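Side-chain contacts in TetR family transcriptional regulator (Mycobacterium smegmatis, PDB 5XS9), which probably acts as a dimeric TetR-type transcriptional repressor that binds operator DNA to control genes of biotin metabolism: residues Asp7-Ala12 with Leu51-Asp56; Thr13-Asp18 with Met26-Arg31; Arg80-Ala85 with Val106-Ile111; Glu113-Ala118 with Thr135-Val140. All coordinates share one frame; numbering follows the deposited sequence.

Contact 1 (Asp7-Ala12 with Leu51-Asp56); sequences DVVAAA and LGAVAD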
loop_
_atom_site.group_PDB
_atom_site.type_symbol
_atom_site.label_atom_id
_atom_site.label_comp_id
_atom_site.label_asym_id
_atom_site.label_seq_id
_atom_site.Cartn_x
_atom_site.Cartn_y
_atom_site.Cartn_z
ATOM N N ASP A 7 -6.012 -1.001 -28.531
ATOM C CA ASP A 7 -4.600 -0.800 -28.905
ATOM C C ASP A 7 -3.939 0.255 -28.035
ATOM O O ASP A 7 -2.778 0.161 -27.737
ATOM C CB ASP A 7 -4.439 -0.368 -30.391
ATOM C CG ASP A 7 -4.841 -1.462 -31.374
ATOM O OD1 ASP A 7 -4.431 -2.626 -31.196
ATOM O OD2 ASP A 7 -5.554 -1.152 -32.342
ATOM N N VAL A 8 -4.674 1.300 -27.708
ATOM C CA VAL A 8 -4.134 2.356 -26.873
ATOM C C VAL A 8 -3.769 1.786 -25.481
ATOM O O VAL A 8 -2.649 1.985 -24.988
ATOM C CB VAL A 8 -5.116 3.530 -26.770
ATOM C CG1 VAL A 8 -4.621 4.570 -25.776
ATOM C CG2 VAL A 8 -5.286 4.152 -28.172
ATOM N N VAL A 9 -4.684 0.996 -24.920
ATOM C CA VAL A 9 -4.507 0.441 -23.567
ATOM C C VAL A 9 -3.353 -0.484 -23.563
ATOM O O VAL A 9 -2.513 -0.451 -22.669
ATOM C CB VAL A 9 -5.784 -0.233 -23.079
ATOM C CG1 VAL A 9 -5.518 -0.934 -21.743
ATOM C CG2 VAL A 9 -6.868 0.825 -22.905
ATOM N N ALA A 10 -3.257 -1.298 -24.614
ATOM C CA ALA A 10 -2.153 -2.195 -24.750
ATOM C C ALA A 10 -0.793 -1.471 -24.869
ATOM O O ALA A 10 0.226 -1.883 -24.255
ATOM C CB ALA A 10 -2.377 -3.130 -25.969
ATOM N N ALA A 11 -0.749 -0.424 -25.675
ATOM C CA ALA A 11 0.483 0.358 -25.788
ATOM C C ALA A 11 0.830 0.952 -24.413
ATOM O O ALA A 11 2.001 0.979 -23.994
ATOM C CB ALA A 11 0.324 1.473 -26.814
ATOM N N ALA A 12 -0.191 1.453 -23.742
ATOM C CA ALA A 12 0.021 2.100 -22.410
ATOM C C ALA A 12 0.589 1.088 -21.403
ATOM O O ALA A 12 1.483 1.415 -20.616
ATOM C CB ALA A 12 -1.287 2.658 -21.913
ATOM N N LEU A 51 -5.007 5.686 -16.525
ATOM C CA LEU A 51 -4.491 4.710 -15.538
ATOM C C LEU A 51 -5.560 3.716 -15.121
ATOM O O LEU A 51 -5.261 2.521 -14.997
ATOM C CB LEU A 51 -3.887 5.430 -14.331
ATOM C CG LEU A 51 -2.604 6.216 -14.627
ATOM C CD1 LEU A 51 -2.254 7.151 -13.442
ATOM C CD2 LEU A 51 -1.458 5.296 -14.924
ATOM N N GLY A 52 -6.794 4.194 -14.923
ATOM C CA GLY A 52 -7.957 3.307 -14.680
ATOM C C GLY A 52 -8.172 2.189 -15.732
ATOM O O GLY A 52 -8.446 1.027 -15.388
ATOM N N ALA A 53 -8.051 2.532 -17.011
ATOM C CA ALA A 53 -8.202 1.551 -18.069
ATOM C C ALA A 53 -7.049 0.605 -18.041
ATOM O O ALA A 53 -7.190 -0.561 -18.287
ATOM C CB ALA A 53 -8.240 2.257 -19.434
ATOM N N VAL A 54 -5.848 1.108 -17.807
ATOM C CA VAL A 54 -4.726 0.223 -17.754
ATOM C C VAL A 54 -4.888 -0.724 -16.508
ATOM O O VAL A 54 -4.581 -1.954 -16.580
ATOM C CB VAL A 54 -3.403 0.988 -17.650
ATOM C CG1 VAL A 54 -2.294 0.053 -17.272
ATOM C CG2 VAL A 54 -3.064 1.701 -18.939
ATOM N N ALA A 55 -5.324 -0.166 -15.384
ATOM C CA ALA A 55 -5.683 -1.025 -14.174
ATOM C C ALA A 55 -6.678 -2.165 -14.549
ATOM O O ALA A 55 -6.445 -3.351 -14.244
ATOM C CB ALA A 55 -6.242 -0.168 -13.049
ATOM N N ASP A 56 -7.753 -1.827 -15.274
ATOM C CA ASP A 56 -8.741 -2.874 -15.657
ATOM C C ASP A 56 -8.218 -3.878 -16.611
ATOM O O ASP A 56 -8.577 -5.033 -16.541
ATOM C CB ASP A 56 -10.040 -2.272 -16.113
ATOM C CG ASP A 56 -10.735 -1.590 -14.966
ATOM O OD1 ASP A 56 -10.501 -1.968 -13.782
ATOM O OD2 ASP A 56 -11.503 -0.689 -15.190
#
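Val9 holds CG1 anti to its backbone N (chi1 174°), which leaves CG2 beside that nitrogen, and the two methyls reach helix 47-58 at different points. Val9 CG2 meets CB of Ala53 at 4.0 Å. Val9 CG1 lies against the backbone, 3.9 Å from Ala53 O and 4.2 Å from Val54 CA. Val54 has nearly the same rotamer (chi1 167°), but here the methyl beside the nitrogen, CG2, does the work: it touches CB of Ala12 at 3.6 Å, one turn further along helix 5-19.

The two helices run almost perpendicular, at 85° with axes 9.5 Å apart, so only a short patch of each can meet. Val9 and Val54 are the nearest in backbone, CA to CA 5.8 Å, and the small alanines beside them are consistent with that short distance. The crossing belongs to the N-terminal DNA-binding domain of the TetR family, where helix 47-58 leads out toward the C-terminal domain. Leu29 covers Ala12 from helix 26-33, Phe44 covers Ala53, and Asp56 reaches with both carboxylate oxygens to the backbone nitrogens of Val106 and Val107.

Between these two segments the contact is van der Waals packing of methyl groups and backbone, so the fit rests on shape: branched valines set against alanines, without a polar bond to fix the register.

Contact 2 (Thr13-Asp18 with Met26-Arg31); sequences TKILDD and MRRLAR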
loop_
_atom_site.group_PDB
_atom_site.type_symbol
_atom_site.label_atom_id
_atom_site.label_comp_id
_atom_site.label_asym_id
_atom_site.label_seq_id
_atom_site.Cartn_x
_atom_site.Cartn_y
_atom_site.Cartn_z
ATOM N N THR A 13 0.129 -0.173 -21.521
ATOM C CA THR A 13 0.552 -1.271 -20.652
ATOM C C THR A 13 1.992 -1.672 -20.919
ATOM O O THR A 13 2.783 -1.946 -20.000
ATOM C CB THR A 13 -0.453 -2.474 -20.760
ATOM O OG1 THR A 13 -1.710 -1.985 -20.312
ATOM C CG2 THR A 13 -0.047 -3.645 -19.941
ATOM N N LYS A 14 2.368 -1.637 -22.174
ATOM C CA LYS A 14 3.763 -1.889 -22.544
ATOM C C LYS A 14 4.741 -0.799 -22.031
ATOM O O LYS A 14 5.830 -1.092 -21.582
ATOM C CB LYS A 14 3.834 -2.006 -24.080
ATOM C CG LYS A 14 5.171 -2.472 -24.625
ATOM C CD LYS A 14 5.047 -2.738 -26.122
ATOM C CE LYS A 14 6.361 -2.523 -26.848
ATOM N NZ LYS A 14 7.478 -3.209 -26.150
ATOM N N ILE A 15 4.330 0.456 -22.052
ATOM C CA ILE A 15 5.159 1.512 -21.475
ATOM C C ILE A 15 5.352 1.242 -19.962
ATOM O O ILE A 15 6.455 1.359 -19.408
ATOM C CB ILE A 15 4.520 2.897 -21.709
ATOM C CG1 ILE A 15 4.580 3.236 -23.204
ATOM C CG2 ILE A 15 5.232 3.993 -20.927
ATOM C CD1 ILE A 15 3.617 4.308 -23.650
ATOM N N LEU A 16 4.257 0.901 -19.303
ATOM C CA LEU A 16 4.277 0.556 -17.898
ATOM C C LEU A 16 5.225 -0.565 -17.650
ATOM O O LEU A 16 6.095 -0.435 -16.800
ATOM C CB LEU A 16 2.867 0.210 -17.403
ATOM C CG LEU A 16 2.866 -0.339 -15.964
ATOM C CD1 LEU A 16 2.974 0.791 -14.965
ATOM C CD2 LEU A 16 1.588 -1.088 -15.742
ATOM N N ASP A 17 5.058 -1.672 -18.374
ATOM C CA ASP A 17 5.956 -2.832 -18.210
ATOM C C ASP A 17 7.399 -2.488 -18.451
ATOM O O ASP A 17 8.235 -2.769 -17.624
ATOM C CB ASP A 17 5.492 -4.036 -19.095
ATOM C CG ASP A 17 4.184 -4.640 -18.581
ATOM O OD1 ASP A 17 3.998 -4.543 -17.360
ATOM O OD2 ASP A 17 3.327 -5.175 -19.327
ATOM N N ASP A 18 7.676 -1.870 -19.584
ATOM C CA ASP A 18 9.063 -1.519 -19.972
ATOM C C ASP A 18 9.707 -0.413 -19.150
ATOM O O ASP A 18 10.913 -0.430 -18.908
ATOM C CB ASP A 18 9.101 -1.122 -21.461
ATOM C CG ASP A 18 8.761 -2.271 -22.385
ATOM O OD1 ASP A 18 8.770 -3.431 -21.976
ATOM O OD2 ASP A 18 8.430 -2.000 -23.544
ATOM N N MET A 26 0.374 10.653 -20.888
ATOM C CA MET A 26 -0.336 10.814 -22.126
ATOM C C MET A 26 0.623 11.263 -23.253
ATOM O O MET A 26 0.519 10.783 -24.404
ATOM C CB MET A 26 -1.516 11.774 -21.925
ATOM C CG MET A 26 -2.631 11.214 -21.008
ATOM S SD MET A 26 -3.690 10.049 -21.860
ATOM C CE MET A 26 -4.865 10.943 -22.856
ATOM N N ARG A 27 1.569 12.149 -22.941
ATOM C CA ARG A 27 2.534 12.583 -23.992
ATOM C C ARG A 27 3.434 11.420 -24.411
ATOM O O ARG A 27 3.659 11.236 -25.587
ATOM C CB ARG A 27 3.358 13.806 -23.597
ATOM C CG ARG A 27 4.444 13.539 -22.572
ATOM C CD ARG A 27 5.064 14.815 -22.016
ATOM N NE ARG A 27 5.691 14.572 -20.704
ATOM C CZ ARG A 27 5.032 14.398 -19.550
ATOM N NH1 ARG A 27 3.688 14.402 -19.486
ATOM N NH2 ARG A 27 5.718 14.212 -18.433
ATOM N N ARG A 28 3.876 10.585 -23.467
ATOM C CA ARG A 28 4.696 9.416 -23.860
ATOM C C ARG A 28 3.900 8.396 -24.675
ATOM O O ARG A 28 4.394 7.816 -25.635
ATOM C CB ARG A 28 5.294 8.729 -22.610
ATOM C CG ARG A 28 6.090 7.467 -22.922
ATOM C CD ARG A 28 7.420 7.844 -23.486
ATOM N NE ARG A 28 8.169 6.667 -23.907
ATOM C CZ ARG A 28 9.166 6.097 -23.228
ATOM N NH1 ARG A 28 9.586 6.551 -22.033
ATOM N NH2 ARG A 28 9.766 5.042 -23.763
ATOM N N LEU A 29 2.652 8.184 -24.275
ATOM C CA LEU A 29 1.796 7.235 -24.955
ATOM C C LEU A 29 1.612 7.696 -26.410
ATOM O O LEU A 29 1.674 6.873 -27.318
ATOM C CB LEU A 29 0.424 7.175 -24.268
ATOM C CG LEU A 29 -0.563 6.137 -24.786
ATOM C CD1 LEU A 29 0.013 4.698 -24.888
ATOM C CD2 LEU A 29 -1.779 6.245 -23.897
ATOM N N ALA A 30 1.334 8.992 -26.607
ATOM C CA ALA A 30 1.165 9.531 -27.980
ATOM C C ALA A 30 2.434 9.347 -28.822
ATOM O O ALA A 30 2.357 8.966 -29.984
ATOM C CB ALA A 30 0.759 10.978 -27.972
ATOM N N ARG A 31 3.589 9.581 -28.223
ATOM C CA ARG A 31 4.839 9.334 -28.928
ATOM C C ARG A 31 4.998 7.848 -29.335
ATOM O O ARG A 31 5.260 7.589 -30.486
ATOM C CB ARG A 31 6.012 9.832 -28.114
ATOM C CG ARG A 31 7.351 9.607 -28.774
ATOM C CD ARG A 31 8.402 10.547 -28.215
ATOM N NE ARG A 31 8.827 10.350 -26.810
ATOM C CZ ARG A 31 9.508 9.298 -26.337
ATOM N NH1 ARG A 31 9.796 8.241 -27.115
ATOM N NH2 ARG A 31 9.888 9.287 -25.050
#
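Ile15 and Leu29 meet across the interface between helix 5-19 and helix 26-33, their side chains crossing at about a right angle. Ile15 is the long reach of the pair. Its CG1 stands anti to the carbonyl carbon, and the chain then runs on nearly straight (chi2 161°), carrying CD1 right onto the opposite helix. There Ile15 CD1 rests 3.7 Å from Leu29 CA and 3.8 Å from Leu29 CD1, touching backbone and branch together. Leu29 places CG anti to its own N and bends back at chi2 (51°), which brings CD1 round to receive the isoleucine tip.

Arg28 supplies the other wall with its aliphatic stem. Arg28 CG is 4.1 Å from both CD1 and CG2 of Ile15, so the methylene faces the two methyls of one residue. A bend at chi2 (76°) then carries the guanidinium on past Ile15 toward the end of helix 5-19, where Arg28 packs on His19, while NE forms a salt bridge with Glu32 OE2. On the solvent side of helix 5-19, Lys14 NZ forms a salt bridge with Asp18 OD2 at 3.0 Å, on the syn lone pair of the carboxylate.

Helix 26-33 is, by its place in the TetR fold, the first helix of the helix-turn-helix, and this contact seats it on helix 5-19. Leu29 also packs on Leu50 of helix 47-58, so one leucine serves all three helices. The chemistry is divided along Arg28: carbon stem in the apolar seam, charged end paired on its own helix, so that burying the stem need not strip the guanidinium of a partner.

Contact 3 (Arg80-Ala85 with Val106-Ile111); sequences RALRDA and VVITEI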
loop_
_atom_site.group_PDB
_atom_site.type_symbol
_atom_site.label_atom_id
_atom_site.label_comp_id
_atom_site.label_asym_id
_atom_site.label_seq_id
_atom_site.Cartn_x
_atom_site.Cartn_y
_atom_site.Cartn_z
ATOM N N ARG A 80 -5.368 -14.494 -4.242
ATOM C CA ARG A 80 -4.206 -15.022 -4.977
ATOM C C ARG A 80 -4.262 -14.566 -6.408
ATOM O O ARG A 80 -3.246 -14.111 -6.963
ATOM C CB ARG A 80 -4.126 -16.550 -4.961
ATOM C CG ARG A 80 -3.725 -17.210 -3.670
ATOM C CD ARG A 80 -3.493 -18.709 -3.904
ATOM N NE ARG A 80 -4.735 -19.441 -4.205
ATOM C CZ ARG A 80 -5.436 -20.203 -3.341
ATOM N NH1 ARG A 80 -5.056 -20.380 -2.046
ATOM N NH2 ARG A 80 -6.585 -20.774 -3.764
ATOM N N ALA A 81 -5.445 -14.608 -7.022
ATOM C CA ALA A 81 -5.520 -14.223 -8.456
ATOM C C ALA A 81 -5.242 -12.760 -8.583
ATOM O O ALA A 81 -4.590 -12.314 -9.537
ATOM C CB ALA A 81 -6.876 -14.550 -9.062
ATOM N N LEU A 82 -5.699 -11.976 -7.599
ATOM C CA LEU A 82 -5.451 -10.564 -7.639
ATOM C C LEU A 82 -3.946 -10.232 -7.480
ATOM O O LEU A 82 -3.388 -9.451 -8.243
ATOM C CB LEU A 82 -6.324 -9.843 -6.583
ATOM C CG LEU A 82 -5.962 -8.399 -6.364
ATOM C CD1 LEU A 82 -6.197 -7.495 -7.562
ATOM C CD2 LEU A 82 -6.739 -7.863 -5.181
ATOM N N ARG A 83 -3.295 -10.814 -6.470
ATOM C CA ARG A 83 -1.876 -10.565 -6.307
ATOM C C ARG A 83 -1.060 -10.965 -7.570
ATOM O O ARG A 83 -0.155 -10.262 -8.018
ATOM C CB ARG A 83 -1.379 -11.341 -5.110
ATOM C CG ARG A 83 0.154 -11.371 -5.022
ATOM C CD ARG A 83 0.534 -11.818 -3.674
ATOM N NE ARG A 83 1.940 -12.154 -3.610
ATOM C CZ ARG A 83 2.454 -13.364 -3.751
ATOM N NH1 ARG A 83 1.696 -14.408 -3.968
ATOM N NH2 ARG A 83 3.765 -13.529 -3.661
ATOM N N ASP A 84 -1.384 -12.123 -8.124
ATOM C CA ASP A 84 -0.675 -12.607 -9.323
ATOM C C ASP A 84 -0.840 -11.619 -10.495
ATOM O O ASP A 84 0.151 -11.254 -11.177
ATOM C CB ASP A 84 -1.099 -14.050 -9.682
ATOM C CG ASP A 84 -0.406 -15.139 -8.757
ATOM O OD1 ASP A 84 0.641 -14.950 -8.001
ATOM O OD2 ASP A 84 -0.948 -16.249 -8.815
ATOM N N ALA A 85 -2.034 -11.076 -10.670
ATOM C CA ALA A 85 -2.210 -10.064 -11.711
ATOM C C ALA A 85 -1.407 -8.805 -11.452
ATOM O O ALA A 85 -0.781 -8.254 -12.373
ATOM C CB ALA A 85 -3.664 -9.765 -11.949
ATOM N N VAL A 106 -12.922 -0.402 -12.607
ATOM C CA VAL A 106 -14.149 -1.186 -12.513
ATOM C C VAL A 106 -13.851 -2.585 -11.976
ATOM O O VAL A 106 -14.625 -3.143 -11.218
ATOM C CB VAL A 106 -14.828 -1.257 -13.927
ATOM C CG1 VAL A 106 -16.008 -2.224 -13.946
ATOM C CG2 VAL A 106 -15.291 0.148 -14.314
ATOM N N VAL A 107 -12.741 -3.188 -12.360
ATOM C CA VAL A 107 -12.522 -4.512 -11.924
ATOM C C VAL A 107 -12.288 -4.592 -10.416
ATOM O O VAL A 107 -12.749 -5.513 -9.765
ATOM C CB VAL A 107 -11.405 -5.182 -12.720
ATOM C CG1 VAL A 107 -11.188 -6.584 -12.228
ATOM C CG2 VAL A 107 -11.785 -5.236 -14.227
ATOM N N ILE A 108 -11.532 -3.669 -9.851
ATOM C CA ILE A 108 -11.288 -3.762 -8.402
ATOM C C ILE A 108 -12.613 -3.630 -7.628
ATOM O O ILE A 108 -12.834 -4.322 -6.652
ATOM C CB ILE A 108 -10.208 -2.720 -7.948
ATOM C CG1 ILE A 108 -9.702 -3.100 -6.564
ATOM C CG2 ILE A 108 -10.758 -1.320 -7.972
ATOM C CD1 ILE A 108 -8.778 -4.298 -6.633
ATOM N N THR A 109 -13.528 -2.798 -8.119
ATOM C CA THR A 109 -14.856 -2.608 -7.515
ATOM C C THR A 109 -15.623 -3.949 -7.590
ATOM O O THR A 109 -16.212 -4.401 -6.604
ATOM C CB THR A 109 -15.618 -1.508 -8.268
ATOM O OG1 THR A 109 -14.900 -0.297 -8.116
ATOM C CG2 THR A 109 -17.047 -1.307 -7.710
ATOM N N GLU A 110 -15.546 -4.625 -8.735
ATOM C CA GLU A 110 -16.117 -5.949 -8.839
ATOM C C GLU A 110 -15.478 -6.945 -7.824
ATOM O O GLU A 110 -16.165 -7.786 -7.288
ATOM C CB GLU A 110 -15.958 -6.571 -10.229
ATOM C CG GLU A 110 -16.718 -5.853 -11.319
ATOM C CD GLU A 110 -16.364 -6.374 -12.723
ATOM O OE1 GLU A 110 -15.687 -7.435 -12.855
ATOM O OE2 GLU A 110 -16.786 -5.694 -13.689
ATOM N N ILE A 111 -14.170 -6.893 -7.639
ATOM C CA ILE A 111 -13.537 -7.842 -6.728
ATOM C C ILE A 111 -13.978 -7.612 -5.290
ATOM O O ILE A 111 -14.226 -8.556 -4.562
ATOM C CB ILE A 111 -11.982 -7.832 -6.908
ATOM C CG1 ILE A 111 -11.637 -8.530 -8.262
ATOM C CG2 ILE A 111 -11.325 -8.571 -5.732
ATOM C CD1 ILE A 111 -10.306 -8.058 -8.819
#
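Leu82 and Ile111 mark where helix 71-87 and helix 106-122 come nearest, their CA atoms 8.6 Å apart. Each segment carries i to i+4 bonds, such as Asp84 N to Arg80 O at 3.0 Å and Ile111 N to Val107 O at 2.9 Å. They belong to the all-helical C-terminal domain of the TetR fold, the part that in this family usually carries the ligand pocket and the dimer interface. At this separation the backbones stay clear of each other, and long aliphatic side chains cover the distance between the helices.

Leu82 does most of the spanning. It sets CG anti to its backbone N (chi1 169°) and points from helix 71-87 toward the other segment, where CD1 meets two isoleucines one turn apart. Ile111 answers with a nearly extended chain, which brings its CD1 forward from a CB already directed at the partner helix. Ile108 starts from a less direct position and gets there by bending at chi2 (74°), turning its CD1 inward.

Further apolar side chains close round it: Leu82 also packs on Ile137 and Val140 of helix 129-155, while Ile108 lies against Val96 and Phe100 of helix 92-101. Arg83, next in sequence, leaves the helix in another direction and forms a salt bridge with Glu147 of helix 129-155. At the centre, Leu82 CD1 sits 4.2 Å from Ile108 CD1 and 4.3 Å from Ile111 CD1, the two isoleucine methyls themselves lying 4.6 Å apart (Ile108 CD1 to Ile111 CD1).

Contact 4 (Glu113-Ala118 with Thr135-Val140); sequences EQLGRA and TVIYYV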
loop_
_atom_site.group_PDB
_atom_site.type_symbol
_atom_site.label_atom_id
_atom_site.label_comp_id
_atom_site.label_asym_id
_atom_site.label_seq_id
_atom_site.Cartn_x
_atom_site.Cartn_y
_atom_site.Cartn_z
ATOM N N GLU A 113 -16.877 -6.362 -4.337
ATOM C CA GLU A 113 -18.229 -6.896 -4.218
ATOM C C GLU A 113 -18.154 -8.402 -4.112
ATOM O O GLU A 113 -18.857 -9.048 -3.316
ATOM C CB GLU A 113 -19.100 -6.410 -5.425
ATOM C CG GLU A 113 -20.365 -7.221 -5.681
ATOM C CD GLU A 113 -21.602 -6.817 -4.847
ATOM O OE1 GLU A 113 -22.339 -7.737 -4.416
ATOM O OE2 GLU A 113 -21.880 -5.604 -4.650
ATOM N N GLN A 114 -17.316 -9.028 -4.908
ATOM C CA GLN A 114 -17.221 -10.453 -4.770
ATOM C C GLN A 114 -16.723 -10.906 -3.386
ATOM O O GLN A 114 -17.242 -11.835 -2.815
ATOM C CB GLN A 114 -16.332 -10.996 -5.886
ATOM C CG GLN A 114 -16.326 -12.466 -6.015
ATOM C CD GLN A 114 -15.779 -12.927 -7.373
ATOM O OE1 GLN A 114 -16.147 -12.409 -8.427
ATOM N NE2 GLN A 114 -14.956 -13.943 -7.346
ATOM N N LEU A 115 -15.725 -10.229 -2.836
ATOM C CA LEU A 115 -15.274 -10.531 -1.504
ATOM C C LEU A 115 -16.362 -10.278 -0.410
ATOM O O LEU A 115 -16.407 -10.985 0.578
ATOM C CB LEU A 115 -14.038 -9.717 -1.153
ATOM C CG LEU A 115 -12.753 -10.082 -1.913
ATOM C CD1 LEU A 115 -11.764 -8.972 -1.636
ATOM C CD2 LEU A 115 -12.252 -11.472 -1.566
ATOM N N GLY A 116 -17.180 -9.250 -0.589
ATOM C CA GLY A 116 -18.312 -9.003 0.277
ATOM C C GLY A 116 -19.265 -10.155 0.359
ATOM O O GLY A 116 -19.735 -10.456 1.421
ATOM N N ARG A 117 -19.484 -10.886 -0.733
ATOM C CA ARG A 117 -20.279 -12.122 -0.634
ATOM C C ARG A 117 -19.701 -13.241 0.254
ATOM O O ARG A 117 -20.423 -13.965 0.953
ATOM C CB ARG A 117 -20.591 -12.635 -2.029
ATOM C CG ARG A 117 -21.496 -11.625 -2.792
ATOM C CD ARG A 117 -22.022 -12.188 -4.130
ATOM N NE ARG A 117 -21.113 -11.847 -5.236
ATOM C CZ ARG A 117 -21.228 -10.786 -6.045
ATOM N NH1 ARG A 117 -22.261 -9.941 -5.925
ATOM N NH2 ARG A 117 -20.297 -10.562 -6.992
ATOM N N ALA A 118 -18.370 -13.350 0.290
ATOM C CA ALA A 118 -17.744 -14.321 1.144
ATOM C C ALA A 118 -17.870 -13.810 2.574
ATOM O O ALA A 118 -18.127 -14.571 3.500
ATOM C CB ALA A 118 -16.244 -14.472 0.742
ATOM N N THR A 135 -11.055 -4.257 3.801
ATOM C CA THR A 135 -10.007 -4.660 4.708
ATOM C C THR A 135 -9.065 -5.698 4.030
ATOM O O THR A 135 -7.821 -5.561 4.055
ATOM C CB THR A 135 -10.588 -5.191 6.013
ATOM O OG1 THR A 135 -11.260 -4.104 6.767
ATOM C CG2 THR A 135 -9.450 -5.755 6.883
ATOM N N VAL A 136 -9.671 -6.691 3.415
ATOM C CA VAL A 136 -8.917 -7.688 2.655
ATOM C C VAL A 136 -8.177 -7.037 1.516
ATOM O O VAL A 136 -6.964 -7.287 1.349
ATOM C CB VAL A 136 -9.849 -8.787 2.159
ATOM C CG1 VAL A 136 -9.123 -9.838 1.257
ATOM C CG2 VAL A 136 -10.568 -9.469 3.350
ATOM N N ILE A 137 -8.837 -6.125 0.777
ATOM C CA ILE A 137 -8.136 -5.494 -0.333
ATOM C C ILE A 137 -6.957 -4.681 0.147
ATOM O O ILE A 137 -5.909 -4.671 -0.526
ATOM C CB ILE A 137 -9.092 -4.629 -1.207
ATOM C CG1 ILE A 137 -10.028 -5.524 -1.957
ATOM C CG2 ILE A 137 -8.347 -3.767 -2.183
ATOM C CD1 ILE A 137 -9.346 -6.518 -2.868
ATOM N N TYR A 138 -7.155 -3.896 1.223
ATOM C CA TYR A 138 -6.072 -3.105 1.706
ATOM C C TYR A 138 -4.884 -3.957 2.101
ATOM O O TYR A 138 -3.731 -3.563 1.858
ATOM C CB TYR A 138 -6.493 -2.211 2.851
ATOM C CG TYR A 138 -7.513 -1.182 2.483
ATOM C CD1 TYR A 138 -7.395 -0.437 1.336
ATOM C CD2 TYR A 138 -8.583 -0.899 3.347
ATOM C CE1 TYR A 138 -8.352 0.482 1.020
ATOM C CE2 TYR A 138 -9.508 0.071 3.061
ATOM C CZ TYR A 138 -9.373 0.778 1.916
ATOM O OH TYR A 138 -10.314 1.747 1.562
ATOM N N TYR A 139 -5.141 -5.071 2.730
ATOM C CA TYR A 139 -4.047 -5.998 3.008
ATOM C C TYR A 139 -3.298 -6.452 1.722
ATOM O O TYR A 139 -2.044 -6.434 1.647
ATOM C CB TYR A 139 -4.506 -7.205 3.808
ATOM C CG TYR A 139 -3.524 -8.367 3.771
ATOM C CD1 TYR A 139 -2.305 -8.284 4.405
ATOM C CD2 TYR A 139 -3.746 -9.483 2.960
ATOM C CE1 TYR A 139 -1.393 -9.324 4.358
ATOM C CE2 TYR A 139 -2.811 -10.503 2.869
ATOM C CZ TYR A 139 -1.621 -10.432 3.575
ATOM O OH TYR A 139 -0.658 -11.470 3.562
ATOM N N VAL A 140 -4.065 -6.838 0.736
ATOM C CA VAL A 140 -3.468 -7.409 -0.487
ATOM C C VAL A 140 -2.667 -6.314 -1.219
ATOM O O VAL A 140 -1.551 -6.520 -1.695
ATOM C CB VAL A 140 -4.522 -7.951 -1.449
ATOM C CG1 VAL A 140 -3.856 -8.287 -2.820
ATOM C CG2 VAL A 140 -5.229 -9.120 -0.857
#
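Within the helical C-terminal domain, Leu115 of helix 106-122 sets one branch against both Val136 and Ile137 of helix 129-155. The branch is CD1: Leu115 CD1 lies 3.7 Å from Ile137 CD1 and 3.9 Å from Ile137 CG1, and it touches Val136 CG1 at 4.0 Å. Leu115 keeps CG anti to the carbonyl carbon and extends CD1 almost straight out (chi2 168°), giving its full length to the distance between the helices. Ile137 instead folds over at chi2 (-59°), and the two side chains cross obliquely, methyl against methyl. CG1 of Val136 meets the same leucine branch.

Helix 129-155 works on two fronts, as the corresponding helices do in TetR-family dimers, where two helices of each subunit build a four-helix interface. Val136 and Ile137 face inward, onto Leu115, with Val136 also on Cys79 of helix 71-87 and Ile137 on Val112 of helix 106-122. Tyr138 turns to the second subunit, where its OH is hydrogen-bonded to Asp146 OD2 of that subunit and its ring meets Phe143 of the same chain.

On helix 106-122 the outer face is polar. Arg117 NH1 makes a salt bridge with Glu113 OE1 at 2.7 Å, one turn back, although the arginine is poorly ordered and that position is loosely defined. Gln114, on a different side of the helix, sends NE2 to the carbonyl oxygen of Thr64.

Overall arrangement
The four contacts fall into two pairs, one in each domain. Contacts 1 and 2, 9 Å apart between centres, share helix 5-19; contact 2 is nested in the loop that contact 1 closes, and together they gather helices 26-33 and 47-58 into the DNA-binding domain. Contacts 3 and 4, 10 Å apart between centres, follow in series and share helix 106-122, joining it to helices 71-87 and 129-155. Contacts 2 and 4, centres about 31 Å apart, occupy opposite sides of the chain's centre. Contacts 1 and 3, centres about 15 Å apart, touch where Asp56 meets the backbone nitrogens of Val106 and Val107, so helix 47-58 joins the two packed parts at the start of helix 106-122.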